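Long-range contacts in 3,4-dihydroxy-2-butanone 4-phosphate synthase (Acinetobacter baumannii, PDB 6MNZ), which probably converts D-ribulose 5-phosphate into formate and 3,4-dihydroxy-2-butanone 4-phosphate, a step of riboflavin biosynthesis, using magnesium or manganese: residues V206-Q211 with E222-R227; G16-L21 with L33-T38; L68-M73 with S88-E93; E340-L345 with L359-Y364. All blocks are in the same frame, centred on the assembly; numbering follows the deposited sequence.

Contact 1. Residues V206-Q211 with E222-R227; sequences VERLDQ and ELYRYR
D210 and R225 form the salt bridge of this antiparallel pair. With CG set between its backbone N and carbonyl carbon (chi1 61°), D210 directs OD2 to R225 NH1 at 3.0 Å. The oxygen offers its syn lone pair, and it stands slightly out of the guanidinium plane. Nearby, L209 lays CD1 over one face of the R227 guanidinium. Y224 carries neighbours of two kinds. Q211 runs alongside and places CG 4.2 Å from the Y224 ring centroid, over the face, a CH-pi contact. R208 NH2 comes to the edge of the same ring, the guanidinium and ring planes 51° apart, while R208 NH1 forms a salt bridge with D336, which also accepts a hydrogen bond from Y226 OH. R208 CB packs on Y226 CE2 at 3.6 Å.

The backbones pair at E207 and R227: E207 N to R227 O measures 2.8 Å and R227 N to E207 O 2.7 Å. R208 faces Y226 but Q211 faces Y224, so L209 and D210 together span R225. L209 also leaves strand angles (psi -57°), as at the first position of a classic beta bulge, here in the edge hairpin of the seven-stranded GTP cyclohydrolase II-like sheet.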
loop_
_atom_site.group_PDB
_atom_site.type_symbol
_atom_site.label_atom_id
_atom_site.label_comp_id
_atom_site.label_asym_id
_atom_site.label_seq_id
_atom_site.Cartn_x
_atom_site.Cartn_y
_atom_site.Cartn_z
ATOM N N VAL A 206 -4.838 22.737 5.990
ATOM C CA VAL A 206 -4.497 21.845 7.091
ATOM C C VAL A 206 -5.321 22.243 8.308
ATOM O O VAL A 206 -5.612 23.427 8.510
ATOM C CB VAL A 206 -2.988 21.897 7.415
ATOM C CG1 VAL A 206 -2.681 21.066 8.653
ATOM C CG2 VAL A 206 -2.167 21.418 6.219
ATOM N N GLU A 207 -5.800 21.240 9.044
ATOM C CA GLU A 207 -6.526 21.453 10.289
ATOM C C GLU A 207 -6.000 20.510 11.362
ATOM O O GLU A 207 -5.834 19.311 11.118
ATOM C CB GLU A 207 -8.031 21.244 10.098
ATOM C CG GLU A 207 -8.840 21.360 11.379
ATOM C CD GLU A 207 -10.263 20.867 11.212
ATOM O OE1 GLU A 207 -10.643 20.551 10.064
ATOM O OE2 GLU A 207 -10.894 20.544 12.240
ATOM N N ARG A 208 -5.892 21.030 12.582
ATOM C CA ARG A 208 -5.479 20.251 13.740
ATOM C C ARG A 208 -6.621 19.379 14.257
ATOM O O ARG A 208 -7.802 19.720 14.144
ATOM C CB ARG A 208 -4.982 21.168 14.858
ATOM C CG ARG A 208 -5.995 22.198 15.325
ATOM C CD ARG A 208 -5.301 23.392 15.957
ATOM N NE ARG A 208 -4.577 23.013 17.166
ATOM C CZ ARG A 208 -3.827 23.842 17.885
ATOM N NH1 ARG A 208 -3.682 25.106 17.506
ATOM N NH2 ARG A 208 -3.426 23.475 19.094
ATOM N N LEU A 209 -6.241 18.312 14.961
ATOM C CA LEU A 209 -7.188 17.331 15.475
ATOM C C LEU A 209 -7.296 17.382 16.993
ATOM O O LEU A 209 -8.395 17.541 17.532
ATOM C CB LEU A 209 -6.775 15.922 15.024
ATOM C CG LEU A 209 -6.797 15.609 13.527
ATOM C CD1 LEU A 209 -6.807 14.100 13.320
ATOM C CD2 LEU A 209 -7.991 16.243 12.838
ATOM N N ASP A 210 -6.186 17.211 17.705
ATOM C CA ASP A 210 -6.213 17.133 19.158
ATOM C C ASP A 210 -4.812 17.401 19.681
ATOM O O ASP A 210 -3.820 17.085 19.020
ATOM C CB ASP A 210 -6.710 15.768 19.644
ATOM C CG ASP A 210 -5.827 14.630 19.182
ATOM O OD1 ASP A 210 -5.103 14.057 20.022
ATOM O OD2 ASP A 210 -5.867 14.303 17.978
ATOM N N GLN A 211 -4.746 17.977 20.877
ATOM C CA GLN A 211 -3.481 18.199 21.558
ATOM C C GLN A 211 -3.279 17.156 22.650
ATOM O O GLN A 211 -4.223 16.750 23.332
ATOM C CB GLN A 211 -3.426 19.602 22.164
ATOM C CG GLN A 211 -2.012 20.091 22.449
ATOM C CD GLN A 211 -1.958 21.565 22.804
ATOM O OE1 GLN A 211 -2.799 22.351 22.365
ATOM N NE2 GLN A 211 -0.885 21.968 23.475
ATOM N N GLU A 222 4.435 18.475 23.493
ATOM C CA GLU A 222 3.023 18.574 23.150
ATOM C C GLU A 222 2.799 18.034 21.743
ATOM O O GLU A 222 3.492 18.432 20.802
ATOM C CB GLU A 222 2.542 20.023 23.242
ATOM C CG GLU A 222 2.792 20.676 24.587
ATOM C CD GLU A 222 1.972 20.054 25.701
ATOM O OE1 GLU A 222 0.997 19.334 25.394
ATOM O OE2 GLU A 222 2.265 20.333 26.882
ATOM N N LEU A 223 1.853 17.103 21.611
ATOM C CA LEU A 223 1.545 16.466 20.335
ATOM C C LEU A 223 0.366 17.192 19.696
ATOM O O LEU A 223 -0.783 16.981 20.092
ATOM C CB LEU A 223 1.225 14.987 20.536
ATOM C CG LEU A 223 1.737 14.018 19.474
ATOM C CD1 LEU A 223 3.232 13.814 19.622
ATOM C CD2 LEU A 223 0.998 12.693 19.571
ATOM N N TYR A 224 0.628 17.859 18.576
ATOM C CA TYR A 224 -0.419 18.407 17.719
ATOM C C TYR A 224 -0.604 17.479 16.523
ATOM O O TYR A 224 0.342 17.241 15.766
ATOM C CB TYR A 224 -0.063 19.825 17.276
ATOM C CG TYR A 224 0.113 20.802 18.421
ATOM C CD1 TYR A 224 -0.705 21.920 18.532
ATOM C CD2 TYR A 224 1.200 20.708 19.283
ATOM C CE1 TYR A 224 -0.477 22.878 19.504
ATOM C CE2 TYR A 224 1.357 21.592 20.335
ATOM C CZ TYR A 224 0.518 22.682 20.434
ATOM O OH TYR A 224 0.717 23.615 21.424
ATOM N N ARG A 225 -1.775 16.850 16.439
ATOM C CA ARG A 225 -2.156 16.052 15.279
ATOM C C ARG A 225 -2.920 16.908 14.275
ATOM O O ARG A 225 -3.965 17.476 14.606
ATOM C CB ARG A 225 -3.006 14.856 15.713
ATOM C CG ARG A 225 -2.198 13.720 16.330
ATOM C CD ARG A 225 -3.077 12.759 17.121
ATOM N NE ARG A 225 -3.379 11.544 16.366
ATOM C CZ ARG A 225 -4.550 11.276 15.794
ATOM N NH1 ARG A 225 -5.576 12.113 15.915
ATOM N NH2 ARG A 225 -4.718 10.128 15.151
ATOM N N TYR A 226 -2.451 16.912 13.029
ATOM C CA TYR A 226 -3.069 17.676 11.955
ATOM C C TYR A 226 -3.553 16.747 10.850
ATOM O O TYR A 226 -3.031 15.642 10.671
ATOM C CB TYR A 226 -2.087 18.696 11.372
ATOM C CG TYR A 226 -1.739 19.814 12.323
ATOM C CD1 TYR A 226 -0.706 19.676 13.240
ATOM C CD2 TYR A 226 -2.450 21.004 12.314
ATOM C CE1 TYR A 226 -0.305 20.741 14.020
ATOM C CE2 TYR A 226 -2.039 22.080 13.071
ATOM C CZ TYR A 226 -1.039 21.907 14.002
ATOM O OH TYR A 226 -0.757 22.913 14.897
ATOM N N ARG A 227 -4.555 17.209 10.104
ATOM C CA ARG A 227 -4.991 16.552 8.879
ATOM C C ARG A 227 -5.159 17.582 7.772
ATOM O O ARG A 227 -5.736 18.651 7.992
ATOM C CB ARG A 227 -6.309 15.800 9.097
ATOM C CG ARG A 227 -6.144 14.305 9.309
ATOM C CD ARG A 227 -7.405 13.547 8.926
ATOM N NE ARG A 227 -8.512 13.810 9.843
ATOM C CZ ARG A 227 -8.829 13.042 10.882
ATOM N NH1 ARG A 227 -8.057 12.017 11.224
ATOM N NH2 ARG A 227 -9.872 13.356 11.638
#

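Contact 2. Residues G16-L21 with L33-T38; sequences GKMVIL and LVIAAT
L33 meets I20 and M18 where strands 19-22 and 31-36 form a beta hairpin inside the mixed six-stranded sheet of the DHBP synthase region. The evidence for antiparallel pairing is the register: I20 with L33 is a non-hydrogen-bonded pair, and V19 with V34 a hydrogen-bonded one. L33 spreads its two methyls between neighbours. CD2 lies 3.9 Å from I20 CG1, and CD1 lies 3.9 Å from M18 SD, the M18 chain running extended beyond CG. F47 of helix 42-52 packs on both M18 and L33 on this face.

At V34 the backbones lock together. V19 N donates to V34 O at 2.9 Å, in the carbonyl plane, and M18 CA adds a CH...O contact to the same oxygen. The return bond, V34 N to V19 O at 2.7 Å, is weak because it is strongly bent (122°). A chi1 of -173° swings V34 CG1 to the far side from the backbone N and leaves CG2 turned to L21 CB at 4.0 Å, while V34 CB stands against V19 CG2. Beyond it lie S160 and I162 of strand 160-164. D32, predicted to bind substrate, is close to V34, and H143, a predicted metal ligand, is about 5 Å from L21 between side chains.

I35 takes the contact past the strand pairing to the end of helix 6-15, which G16 terminates in a Schellman motif. The I35 side chain is stretched out: CG1 passes K17 O at 3.6 Å and carries CD1 to 3.4 Å from G16 O.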
loop_
_atom_site.group_PDB
_atom_site.type_symbol
_atom_site.label_atom_id
_atom_site.label_comp_id
_atom_site.label_asym_id
_atom_site.label_seq_id
_atom_site.Cartn_x
_atom_site.Cartn_y
_atom_site.Cartn_z
ATOM N N GLY A 16 -12.898 30.606 -20.505
ATOM C CA GLY A 16 -13.144 29.575 -21.492
ATOM C C GLY A 16 -12.032 29.346 -22.490
ATOM O O GLY A 16 -12.259 28.663 -23.495
ATOM N N LYS A 17 -10.871 29.967 -22.299
ATOM C CA LYS A 17 -9.729 29.736 -23.166
ATOM C C LYS A 17 -8.951 28.512 -22.685
ATOM O O LYS A 17 -9.279 27.890 -21.671
ATOM C CB LYS A 17 -8.827 30.968 -23.208
ATOM C CG LYS A 17 -9.526 32.250 -23.629
ATOM C CD LYS A 17 -8.807 33.464 -23.066
ATOM C CE LYS A 17 -9.501 34.760 -23.446
ATOM N NZ LYS A 17 -8.730 35.949 -22.979
ATOM N N MET A 18 -7.903 28.161 -23.422
ATOM C CA MET A 18 -7.008 27.090 -23.014
ATOM C C MET A 18 -5.813 27.647 -22.248
ATOM O O MET A 18 -5.479 28.831 -22.334
ATOM C CB MET A 18 -6.520 26.302 -24.230
ATOM C CG MET A 18 -7.633 25.738 -25.091
ATOM S SD MET A 18 -7.024 24.589 -26.337
ATOM C CE MET A 18 -8.558 24.121 -27.134
ATOM N N VAL A 19 -5.146 26.756 -21.517
ATOM C CA VAL A 19 -3.894 27.071 -20.844
ATOM C C VAL A 19 -3.038 25.816 -20.854
ATOM O O VAL A 19 -3.555 24.697 -20.897
ATOM C CB VAL A 19 -4.118 27.579 -19.399
ATOM C CG1 VAL A 19 -4.909 28.882 -19.404
ATOM C CG2 VAL A 19 -4.823 26.522 -18.564
ATOM N N ILE A 20 -1.728 26.008 -20.963
ATOM C CA ILE A 20 -0.781 24.900 -20.954
ATOM C C ILE A 20 -0.284 24.698 -19.531
ATOM O O ILE A 20 0.042 25.664 -18.832
ATOM C CB ILE A 20 0.389 25.167 -21.915
ATOM C CG1 ILE A 20 -0.117 25.280 -23.352
ATOM C CG2 ILE A 20 1.424 24.058 -21.810
ATOM C CD1 ILE A 20 0.903 25.838 -24.314
ATOM N N LEU A 21 -0.293 23.447 -19.079
ATOM C CA LEU A 21 0.162 23.087 -17.741
ATOM C C LEU A 21 1.256 22.038 -17.869
ATOM O O LEU A 21 1.030 20.965 -18.439
ATOM C CB LEU A 21 -0.993 22.560 -16.886
ATOM C CG LEU A 21 -1.656 23.575 -15.952
ATOM C CD1 LEU A 21 -2.891 22.969 -15.300
ATOM C CD2 LEU A 21 -0.684 24.070 -14.890
ATOM N N LEU A 33 -2.507 21.202 -23.043
ATOM C CA LEU A 33 -3.646 22.104 -23.125
ATOM C C LEU A 33 -4.691 21.708 -22.090
ATOM O O LEU A 33 -4.832 20.532 -21.752
ATOM C CB LEU A 33 -4.258 22.073 -24.524
ATOM C CG LEU A 33 -3.374 22.499 -25.696
ATOM C CD1 LEU A 33 -4.069 22.165 -27.010
ATOM C CD2 LEU A 33 -3.039 23.981 -25.625
ATOM N N VAL A 34 -5.285 22.716 -21.455
ATOM C CA VAL A 34 -6.236 22.515 -20.367
ATOM C C VAL A 34 -7.332 23.558 -20.519
ATOM O O VAL A 34 -7.037 24.748 -20.681
ATOM C CB VAL A 34 -5.581 22.634 -18.980
ATOM C CG1 VAL A 34 -6.575 22.256 -17.881
ATOM C CG2 VAL A 34 -4.337 21.768 -18.903
ATOM N N ILE A 35 -8.578 23.101 -20.613
ATOM C CA ILE A 35 -9.730 23.986 -20.716
ATOM C C ILE A 35 -10.814 23.478 -19.777
ATOM O O ILE A 35 -10.942 22.274 -19.541
ATOM C CB ILE A 35 -10.253 24.072 -22.167
ATOM C CG1 ILE A 35 -11.434 25.039 -22.256
ATOM C CG2 ILE A 35 -10.649 22.690 -22.678
ATOM C CD1 ILE A 35 -11.864 25.339 -23.678
ATOM N N ALA A 36 -11.609 24.407 -19.252
ATOM C CA ALA A 36 -12.742 24.034 -18.419
ATOM C C ALA A 36 -13.721 23.190 -19.222
ATOM O O ALA A 36 -14.246 23.640 -20.246
ATOM C CB ALA A 36 -13.436 25.279 -17.871
ATOM N N ALA A 37 -13.953 21.957 -18.763
ATOM C CA ALA A 37 -14.864 21.061 -19.463
ATOM C C ALA A 37 -16.227 21.702 -19.679
ATOM O O ALA A 37 -16.860 21.479 -20.716
ATOM C CB ALA A 37 -15.012 19.755 -18.679
ATOM N N THR A 38 -16.627 22.609 -18.786
ATOM C CA THR A 38 -17.930 23.247 -18.915
ATOM C C THR A 38 -17.972 24.213 -20.092
ATOM O O THR A 38 -19.051 24.469 -20.640
ATOM C CB THR A 38 -18.282 23.975 -17.618
ATOM O OG1 THR A 38 -18.087 23.093 -16.506
ATOM C CG2 THR A 38 -19.727 24.448 -17.641
#

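Contact 3. Residues L68-M73 with S88-E93; sequences LNLPLM and SIEAAE
The amide N of S88 donates to the carbonyl O of P71 across 3.4 Å, a weak bond by its length, although nearly straight at 167°. It is the one hydrogen bond between 68-73 and 88-93, and the closest pair of alpha carbons, those of M73 and S88, lies beside it, 4.7 Å apart. No strand pairing joins the segments: 68-73 is irregular here, and on the other side S88 is in a loop and E90 in the short strand 90-91.

Side chains supply the rest. The backbone of M73 brings CB to 3.5 Å from S88 N; beyond it a chi1 of 57° and a bend at chi3 go with a thioether end that leads away. S88 CB touches L70 CD1 at 4.0 Å, and its hydroxyl OG is 4.0 Å from P71 O, too far to count as a bond.

L70 and E90 approach from opposite directions. L70 presents both methyls to the E90 carboxylate, whose chain bends at chi2; the contact is one of methyls against oxygens, and at this resolution its exact distances carry little weight. L70 also touches L87 and P129.

On one side, helix 62-68 ends in a Schellman motif with N69 at positive phi, and L70 to M73 continue from it. On the other, E90 and A91 form the short strand 90-91, bonded through its backbone to H126, I127 and V122. Strand 127-131, outermost in the six-stranded sheet, lies against L70, L72, I89 and E90, and L72 also packs on Q76 of the second subunit.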
loop_
_atom_site.group_PDB
_atom_site.type_symbol
_atom_site.label_atom_id
_atom_site.label_comp_id
_atom_site.label_asym_id
_atom_site.label_seq_id
_atom_site.Cartn_x
_atom_site.Cartn_y
_atom_site.Cartn_z
ATOM N N LEU A 68 -21.849 9.736 -11.798
ATOM C CA LEU A 68 -21.948 9.110 -13.109
ATOM C C LEU A 68 -21.925 7.588 -13.052
ATOM O O LEU A 68 -22.070 6.943 -14.095
ATOM C CB LEU A 68 -20.812 9.592 -14.013
ATOM C CG LEU A 68 -20.894 11.038 -14.501
ATOM C CD1 LEU A 68 -19.567 11.448 -15.115
ATOM C CD2 LEU A 68 -22.025 11.220 -15.496
ATOM N N ASN A 69 -21.757 6.999 -11.869
ATOM C CA ASN A 69 -21.638 5.550 -11.728
ATOM C C ASN A 69 -20.525 5.007 -12.623
ATOM O O ASN A 69 -20.732 4.108 -13.442
ATOM C CB ASN A 69 -22.969 4.860 -12.032
ATOM C CG ASN A 69 -22.936 3.372 -11.736
ATOM O OD1 ASN A 69 -22.043 2.883 -11.046
ATOM N ND2 ASN A 69 -23.943 2.653 -12.211
ATOM N N LEU A 70 -19.372 5.668 -12.564
ATOM C CA LEU A 70 -18.334 5.542 -13.587
ATOM C C LEU A 70 -17.010 5.183 -12.925
ATOM O O LEU A 70 -16.334 6.067 -12.371
ATOM C CB LEU A 70 -18.205 6.835 -14.381
ATOM C CG LEU A 70 -17.201 6.837 -15.532
ATOM C CD1 LEU A 70 -17.556 5.771 -16.557
ATOM C CD2 LEU A 70 -17.146 8.214 -16.174
ATOM N N PRO A 71 -16.581 3.912 -12.991
ATOM C CA PRO A 71 -15.410 3.498 -12.205
ATOM C C PRO A 71 -14.106 3.545 -12.985
ATOM O O PRO A 71 -14.113 3.587 -14.220
ATOM C CB PRO A 71 -15.764 2.065 -11.795
ATOM C CG PRO A 71 -16.595 1.555 -12.937
ATOM C CD PRO A 71 -17.298 2.752 -13.555
ATOM N N LEU A 72 -13.008 3.267 -12.286
ATOM C CA LEU A 72 -11.737 3.012 -12.949
ATOM C C LEU A 72 -11.809 1.729 -13.765
ATOM O O LEU A 72 -12.325 0.708 -13.300
ATOM C CB LEU A 72 -10.610 2.909 -11.923
ATOM C CG LEU A 72 -10.558 3.978 -10.830
ATOM C CD1 LEU A 72 -9.541 3.593 -9.766
ATOM C CD2 LEU A 72 -10.235 5.349 -11.415
ATOM N N MET A 73 -11.246 1.772 -14.974
ATOM C CA MET A 73 -11.343 0.629 -15.875
ATOM C C MET A 73 -10.357 -0.478 -15.516
ATOM O O MET A 73 -10.639 -1.651 -15.780
ATOM C CB MET A 73 -11.134 1.071 -17.325
ATOM C CG MET A 73 -9.825 1.786 -17.608
ATOM S SD MET A 73 -9.527 1.949 -19.383
ATOM C CE MET A 73 -9.109 0.263 -19.805
ATOM N N SER A 88 -13.312 3.763 -17.511
ATOM C CA SER A 88 -14.157 3.304 -18.603
ATOM C C SER A 88 -14.492 4.459 -19.536
ATOM O O SER A 88 -14.682 5.597 -19.099
ATOM C CB SER A 88 -15.442 2.680 -18.053
ATOM O OG SER A 88 -15.188 1.423 -17.448
ATOM N N ILE A 89 -14.401 4.190 -20.839
ATOM C CA ILE A 89 -14.499 5.250 -21.832
ATOM C C ILE A 89 -15.925 5.791 -21.867
ATOM O O ILE A 89 -16.899 5.069 -21.611
ATOM C CB ILE A 89 -14.069 4.743 -23.219
ATOM C CG1 ILE A 89 -12.713 4.041 -23.160
ATOM C CG2 ILE A 89 -13.974 5.901 -24.188
ATOM C CD1 ILE A 89 -12.319 3.360 -24.470
ATOM N N GLU A 90 -16.054 7.044 -22.291
ATOM C CA GLU A 90 -17.269 7.823 -22.117
ATOM C C GLU A 90 -17.861 8.142 -23.482
ATOM O O GLU A 90 -17.130 8.444 -24.430
ATOM C CB GLU A 90 -16.979 9.115 -21.352
ATOM C CG GLU A 90 -17.904 9.375 -20.176
ATOM C CD GLU A 90 -18.038 8.177 -19.248
ATOM O OE1 GLU A 90 -17.153 7.297 -19.287
ATOM O OE2 GLU A 90 -19.117 8.020 -18.636
ATOM N N ALA A 91 -19.178 7.996 -23.596
ATOM C CA ALA A 91 -19.906 8.482 -24.757
ATOM C C ALA A 91 -21.275 8.981 -24.327
ATOM O O ALA A 91 -21.878 8.457 -23.386
ATOM C CB ALA A 91 -20.044 7.388 -25.822
ATOM N N ALA A 92 -21.751 10.018 -25.012
ATOM C CA ALA A 92 -23.087 10.544 -24.787
ATOM C C ALA A 92 -24.078 9.871 -25.737
ATOM O O ALA A 92 -23.865 8.738 -26.178
ATOM C CB ALA A 92 -23.087 12.062 -24.949
ATOM N N GLU A 93 -25.287 10.426 -25.804
ATOM C CA GLU A 93 -26.369 9.919 -26.645
ATOM C C GLU A 93 -27.035 11.064 -27.403
ATOM O O GLU A 93 -28.258 11.219 -27.405
ATOM C CB GLU A 93 -27.388 9.157 -25.804
ATOM C CG GLU A 93 -26.779 8.072 -24.927
ATOM C CD GLU A 93 -26.157 8.624 -23.657
ATOM O OE1 GLU A 93 -25.912 9.847 -23.601
ATOM O OE2 GLU A 93 -25.993 7.855 -22.687
#

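Contact 4. Residues E340-L345 with L359-Y364; sequences EKMKLL and LEVVEY
Strand 342-344 runs parallel to the last strand, 362-365, at the edge of the seven-stranded sheet, and the first bond between them goes from M342 to V361, just before that last strand. M342 N donates to V361 O at 2.6 Å with a fairly straight N-H (156°), and L344 N donates to Y364 O at 2.9 Å, in the carbonyl plane. K341 CA adds a CH...O contact to V361 O, and K343 CA one to Y364 O.

The spacing of these bonds reveals an irregularity. Stepping two residues along 340-345, from M342 to L344, corresponds to three residues on the partner, from V361 to Y364. The chain turns a corner at E363, and M342 O and E363 N, 3.8 Å apart, do not bond to each other. The outermost strand of the GTP cyclohydrolase II-like region is thus broken where it joins its neighbour, while on its other side strand 342-344 bonds through K341, K343 and L345 to T248 and V250 of strand 248-253.

On the face that carries M342 and V362, L344 CD1 packs on V362 CG2 at 4.0 Å, the two side chains crossing at about a right angle, and M342 CE approaches that same V362 methyl at 4.1 Å. M342 also touches V250 and L354.

On the other face, K343 and Y364 lie side by side and point the same way. Both have CG anti to the backbone N (chi1 157° and -177°), and K343 CD sits 3.6 Å from Y364 CD2. K341 NZ and E363 OE2 have opposite charges but stay 5.4 Å apart.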
loop_
_atom_site.group_PDB
_atom_site.type_symbol
_atom_site.label_atom_id
_atom_site.label_comp_id
_atom_site.label_asym_id
_atom_site.label_seq_id
_atom_site.Cartn_x
_atom_site.Cartn_y
_atom_site.Cartn_z
ATOM N N GLU A 340 6.636 32.714 13.923
ATOM C CA GLU A 340 6.839 33.915 13.122
ATOM C C GLU A 340 8.290 34.157 12.735
ATOM O O GLU A 340 8.532 34.828 11.724
ATOM C CB GLU A 340 6.316 35.154 13.868
ATOM C CG GLU A 340 6.134 36.384 12.986
ATOM C CD GLU A 340 5.707 37.613 13.769
ATOM O OE1 GLU A 340 5.929 38.738 13.274
ATOM O OE2 GLU A 340 5.168 37.454 14.884
ATOM N N LYS A 341 9.256 33.614 13.473
ATOM C CA LYS A 341 10.666 33.758 13.142
ATOM C C LYS A 341 11.379 32.483 13.562
ATOM O O LYS A 341 11.230 32.039 14.704
ATOM C CB LYS A 341 11.284 34.969 13.851
ATOM C CG LYS A 341 10.784 36.318 13.351
ATOM C CD LYS A 341 11.424 37.464 14.123
ATOM C CE LYS A 341 10.758 38.794 13.804
ATOM N NZ LYS A 341 11.309 39.911 14.623
ATOM N N MET A 342 12.145 31.897 12.644
ATOM C CA MET A 342 12.550 30.503 12.747
ATOM C C MET A 342 14.066 30.406 12.798
ATOM O O MET A 342 14.774 31.138 12.100
ATOM C CB MET A 342 12.039 29.666 11.569
ATOM C CG MET A 342 10.610 29.175 11.721
ATOM S SD MET A 342 10.144 27.986 10.448
ATOM C CE MET A 342 10.167 28.995 8.966
ATOM N N LYS A 343 14.533 29.338 13.436
ATOM C CA LYS A 343 15.905 28.856 13.297
ATOM C C LYS A 343 15.844 27.448 12.716
ATOM O O LYS A 343 15.522 26.489 13.424
ATOM C CB LYS A 343 16.616 28.889 14.647
ATOM C CG LYS A 343 17.796 27.945 14.781
ATOM C CD LYS A 343 18.545 28.221 16.079
ATOM C CE LYS A 343 19.270 26.989 16.595
ATOM N NZ LYS A 343 19.942 27.254 17.897
ATOM N N LEU A 344 16.047 27.342 11.405
ATOM C CA LEU A 344 15.821 26.088 10.699
ATOM C C LEU A 344 17.009 25.155 10.891
ATOM O O LEU A 344 18.157 25.534 10.634
ATOM C CB LEU A 344 15.595 26.335 9.208
ATOM C CG LEU A 344 14.285 26.991 8.769
ATOM C CD1 LEU A 344 14.189 27.003 7.248
ATOM C CD2 LEU A 344 13.082 26.289 9.371
ATOM N N LEU A 345 16.712 23.890 11.179
ATOM C CA LEU A 345 17.714 22.838 11.210
ATOM C C LEU A 345 17.842 22.113 9.874
ATOM O O LEU A 345 18.364 20.993 9.833
ATOM C CB LEU A 345 17.383 21.837 12.319
ATOM C CG LEU A 345 17.091 22.454 13.690
ATOM C CD1 LEU A 345 17.016 21.372 14.756
ATOM C CD2 LEU A 345 18.140 23.495 14.050
ATOM N N LEU A 359 5.722 36.714 7.742
ATOM C CA LEU A 359 6.818 37.292 6.973
ATOM C C LEU A 359 8.171 36.612 7.168
ATOM O O LEU A 359 8.202 35.389 7.290
ATOM C CB LEU A 359 6.997 38.739 7.453
ATOM C CG LEU A 359 7.283 38.614 8.975
ATOM C CD1 LEU A 359 8.779 38.541 9.337
ATOM C CD2 LEU A 359 6.607 39.710 9.794
ATOM N N GLU A 360 9.238 37.261 6.694
ATOM C CA GLU A 360 10.420 36.561 6.206
ATOM C C GLU A 360 11.067 35.793 7.353
ATOM O O GLU A 360 11.617 36.403 8.276
ATOM C CB GLU A 360 11.421 37.567 5.617
ATOM C CG GLU A 360 12.883 37.108 5.578
ATOM C CD GLU A 360 13.831 38.216 5.142
ATOM O OE1 GLU A 360 13.344 39.329 4.850
ATOM O OE2 GLU A 360 15.059 38.038 5.289
ATOM N N VAL A 361 10.691 34.513 7.469
ATOM C CA VAL A 361 10.693 33.840 8.764
ATOM C C VAL A 361 12.078 33.380 9.186
ATOM O O VAL A 361 12.313 33.169 10.382
ATOM C CB VAL A 361 9.801 32.584 8.770
ATOM C CG1 VAL A 361 9.805 31.944 10.134
ATOM C CG2 VAL A 361 8.392 32.905 8.382
ATOM N N VAL A 362 13.041 33.389 8.272
ATOM C CA VAL A 362 14.311 32.698 8.454
ATOM C C VAL A 362 15.408 33.750 8.540
ATOM O O VAL A 362 15.578 34.559 7.619
ATOM C CB VAL A 362 14.580 31.697 7.321
ATOM C CG1 VAL A 362 15.757 30.801 7.672
ATOM C CG2 VAL A 362 13.336 30.861 7.051
ATOM N N GLU A 363 16.159 33.729 9.642
ATOM C CA GLU A 363 17.437 34.424 9.728
ATOM C C GLU A 363 18.619 33.484 9.878
ATOM O O GLU A 363 19.741 33.867 9.534
ATOM C CB GLU A 363 17.438 35.399 10.914
ATOM C CG GLU A 363 16.463 36.552 10.766
ATOM C CD GLU A 363 15.053 36.184 11.191
ATOM O OE1 GLU A 363 14.850 35.056 11.688
ATOM O OE2 GLU A 363 14.149 37.032 11.045
ATOM N N TYR A 364 18.381 32.248 10.307
ATOM C CA TYR A 364 19.434 31.366 10.802
ATOM C C TYR A 364 19.035 29.959 10.382
ATOM O O TYR A 364 18.046 29.420 10.887
ATOM C CB TYR A 364 19.563 31.491 12.320
ATOM C CG TYR A 364 20.670 30.688 12.969
ATOM C CD1 TYR A 364 21.844 30.403 12.281
ATOM C CD2 TYR A 364 20.669 30.501 14.347
ATOM C CE1 TYR A 364 22.934 29.841 12.928
ATOM C CE2 TYR A 364 21.734 29.910 14.992
ATOM C CZ TYR A 364 22.844 29.538 14.270
ATOM O OH TYR A 364 23.865 28.860 14.896
#

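From the N terminus the contacts follow in series; none nests in or crosses another. Contact 2 comes first, closing a hairpin of eleven intervening residues inside the six-stranded sheet of the DHBP synthase region. Contact 3 then closes an irregular loop of fourteen, bringing the end of helix 62-68 to strand 90-91 beside that sheet's outermost strand; the centres of contacts 2 and 3 lie about 21 Å apart. After helix 192-202, contact 1 closes a ten-residue hairpin between the first two strands of the GTP cyclohydrolase II-like sheet. Contact 4 closes thirteen residues between the last two, at the opposite edge; the centres of contacts 1 and 4 lie about 22 Å apart, those of contacts 3 and 4 about 50 Å.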